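Local coordinates for protein D-isomer specific 2-hydroxyacid dehydrogenase NAD-binding (Xanthobacter autotrophicus, PDB 4XA8) that probably acts as an NAD(P)-dependent oxidoreductase of the D-isomer specific 2-hydroxyacid dehydrogenase family, and binds NADPH, at residues Glu219-Ala222 / His223-Arg226. Numbering follows the deposited sequence.
Sequences ERLA and HLPR
His223 folds its ring back over the last turn of the short helix 218-223, Glu219 O lying under one face, offset toward the rim and 3.4 Å from His223 CD2. CG beside the backbone N (chi1 -68°) sends the ring back along the helix, and chi2 (-45°) turns its face to that carbonyl. His223 NE2 then reaches a water at 3.2 Å. The same water donates to Glu219 OE2 (3.1 Å) and accepts from Arg220 NE (3.2 Å), so three polar side chains share it without touching one another's charged atoms. Imidazole suits this place with a flat face for the carbonyl and a ring nitrogen for the water, which the long, flexible Glu219 and Arg220 also reach. Arg220 also spends NH1 on the carbonyl of Leu215, which steadies its guanidinium group. An alanine in place of His223 would probably leave this water without one of its three partners and uncover the Glu219 carbonyl. On the buried side, Leu221 and Leu224 lie side by side and point the same way, Leu221 CD2 4.2 Å from Leu224 CD1; branched apolar chains suit this inward side, and Leu224 also touches Leu196 of helix 192-197. His223 N bonds to Arg220 O (3.1 Å) and Leu224 N to Leu221 O (3.2 Å). Such i to i-3 bonds, of the 3-10 type, are common where an alpha-helix runs out into a loop, here leading into strand 228-232 of the parallel Rossmann-type sheet.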
ATOM      1  N   GLU A 219       8.253  16.371  23.162  1.00 40.35           N
ATOM      2  CA  GLU A 219       6.994  16.942  23.635  1.00 40.78           C
ATOM      3  C   GLU A 219       5.816  16.697  22.659  1.00 36.99           C
ATOM      4  O   GLU A 219       4.711  16.334  23.088  1.00 35.51           O
ATOM      5  CB  GLU A 219       7.188  18.431  23.872  1.00 45.93           C
ATOM      6  CG  GLU A 219       5.983  19.144  24.461  1.00 50.63           C
ATOM      7  CD  GLU A 219       6.228  20.628  24.556  1.00 55.88           C
ATOM      8  OE1 GLU A 219       7.246  20.991  25.162  1.00 59.65           O
ATOM      9  OE2 GLU A 219       5.437  21.421  24.002  1.00 61.47           O
ATOM     10  N   ARG A 220       6.056  16.887  21.364  1.00 34.97           N
ATOM     11  CA  ARG A 220       5.009  16.697  20.332  1.00 32.56           C
ATOM     12  C   ARG A 220       4.670  15.236  20.100  1.00 31.23           C
ATOM     13  O   ARG A 220       3.494  14.891  19.892  1.00 31.00           O
ATOM     14  CB  ARG A 220       5.420  17.310  18.998  1.00 33.78           C
ATOM     15  CG  ARG A 220       4.969  18.765  18.848  1.00 36.96           C
ATOM     16  CD  ARG A 220       5.726  19.665  19.742  1.00 41.10           C
ATOM     17  NE  ARG A 220       5.410  21.082  19.591  1.00 44.83           N
ATOM     18  CZ  ARG A 220       6.192  21.986  18.993  1.00 47.69           C
ATOM     19  NH1 ARG A 220       7.336  21.651  18.414  1.00 43.73           N
ATOM     20  NH2 ARG A 220       5.834  23.265  18.987  1.00 51.15           N
ATOM     21  N   LEU A 221       5.689  14.388  20.055  1.00 31.15           N
ATOM     22  CA  LEU A 221       5.448  12.965  19.987  1.00 31.64           C
ATOM     23  C   LEU A 221       4.562  12.432  21.151  1.00 32.89           C
ATOM     24  O   LEU A 221       3.747  11.502  20.962  1.00 31.79           O
ATOM     25  CB  LEU A 221       6.770  12.199  19.949  1.00 33.67           C
ATOM     26  CG  LEU A 221       7.652  12.311  18.688  1.00 34.58           C
ATOM     27  CD1 LEU A 221       8.993  11.625  18.967  1.00 37.65           C
ATOM     28  CD2 LEU A 221       6.973  11.691  17.482  1.00 33.63           C
ATOM     29  N   ALA A 222       4.774  12.973  22.355  1.00 32.88           N
ATOM     30  CA  ALA A 222       3.997  12.574  23.502  1.00 33.29           C
ATOM     31  C   ALA A 222       2.508  12.969  23.392  1.00 33.89           C
ATOM     32  O   ALA A 222       1.679  12.368  24.058  1.00 35.48           O
ATOM     33  CB  ALA A 222       4.612  13.133  24.766  1.00 35.23           C
ATOM     34  N   HIS A 223       2.164  13.917  22.521  1.00 33.15           N
ATOM     35  CA  HIS A 223       0.757  14.292  22.298  1.00 31.96           C
ATOM     36  C   HIS A 223      -0.022  13.279  21.486  1.00 30.99           C
ATOM     37  O   HIS A 223      -1.244  13.246  21.547  1.00 32.29           O
ATOM     38  CB  HIS A 223       0.672  15.604  21.537  1.00 32.32           C
ATOM     39  CG  HIS A 223       1.131  16.786  22.314  1.00 34.72           C
ATOM     40  ND1 HIS A 223       0.756  17.002  23.620  1.00 36.97           N
ATOM     41  CD2 HIS A 223       1.878  17.850  21.954  1.00 35.74           C
ATOM     42  CE1 HIS A 223       1.284  18.137  24.043  1.00 37.00           C
ATOM     43  NE2 HIS A 223       1.966  18.671  23.044  1.00 37.00           N
ATOM     44  N   LEU A 224       0.680  12.502  20.678  1.00 30.06           N
ATOM     45  CA  LEU A 224       0.063  11.387  19.985  1.00 30.00           C
ATOM     46  C   LEU A 224      -0.530  10.417  20.980  1.00 29.28           C
ATOM     47  O   LEU A 224       0.008  10.256  22.053  1.00 32.18           O
ATOM     48  CB  LEU A 224       1.113  10.671  19.138  1.00 27.98           C
ATOM     49  CG  LEU A 224       1.656  11.434  17.932  1.00 26.13           C
ATOM     50  CD1 LEU A 224       2.897  10.714  17.412  1.00 26.60           C
ATOM     51  CD2 LEU A 224       0.552  11.536  16.868  1.00 26.38           C
ATOM     52  N   PRO A 225      -1.621   9.732  20.612  1.00 29.70           N
ATOM     53  CA  PRO A 225      -2.157   8.671  21.469  1.00 30.53           C
ATOM     54  C   PRO A 225      -1.207   7.491  21.583  1.00 32.40           C
ATOM     55  O   PRO A 225      -0.546   7.145  20.619  1.00 29.56           O
ATOM     56  CB  PRO A 225      -3.421   8.208  20.726  1.00 30.71           C
ATOM     57  CG  PRO A 225      -3.185   8.567  19.305  1.00 29.12           C
ATOM     58  CD  PRO A 225      -2.283   9.777  19.293  1.00 28.14           C
ATOM     59  N   ARG A 226      -1.192   6.830  22.732  1.00 34.41           N
ATOM     60  CA  ARG A 226      -0.394   5.635  22.892  1.00 35.05           C
ATOM     61  C   ARG A 226      -0.855   4.577  21.891  1.00 34.35           C
ATOM     62  O   ARG A 226      -2.055   4.349  21.665  1.00 32.69           O
ATOM     63  CB  ARG A 226      -0.458   5.120  24.342  1.00 39.80           C
ATOM     64  CG  ARG A 226       0.261   3.796  24.501  1.00 40.61           C
ATOM     65  CD  ARG A 226       0.576   3.420  25.933  1.00 43.75           C
ATOM     66  NE  ARG A 226       1.392   2.206  25.928  1.00 43.71           N
ATOM     67  CZ  ARG A 226       2.726   2.144  26.008  1.00 42.99           C
ATOM     68  NH1 ARG A 226       3.500   3.224  26.112  1.00 40.73           N
ATOM     69  NH2 ARG A 226       3.301   0.957  25.959  1.00 43.08           N
TER
HETATM   70  O   HOH W   1       3.157  21.427  21.857  1.00 53.56           O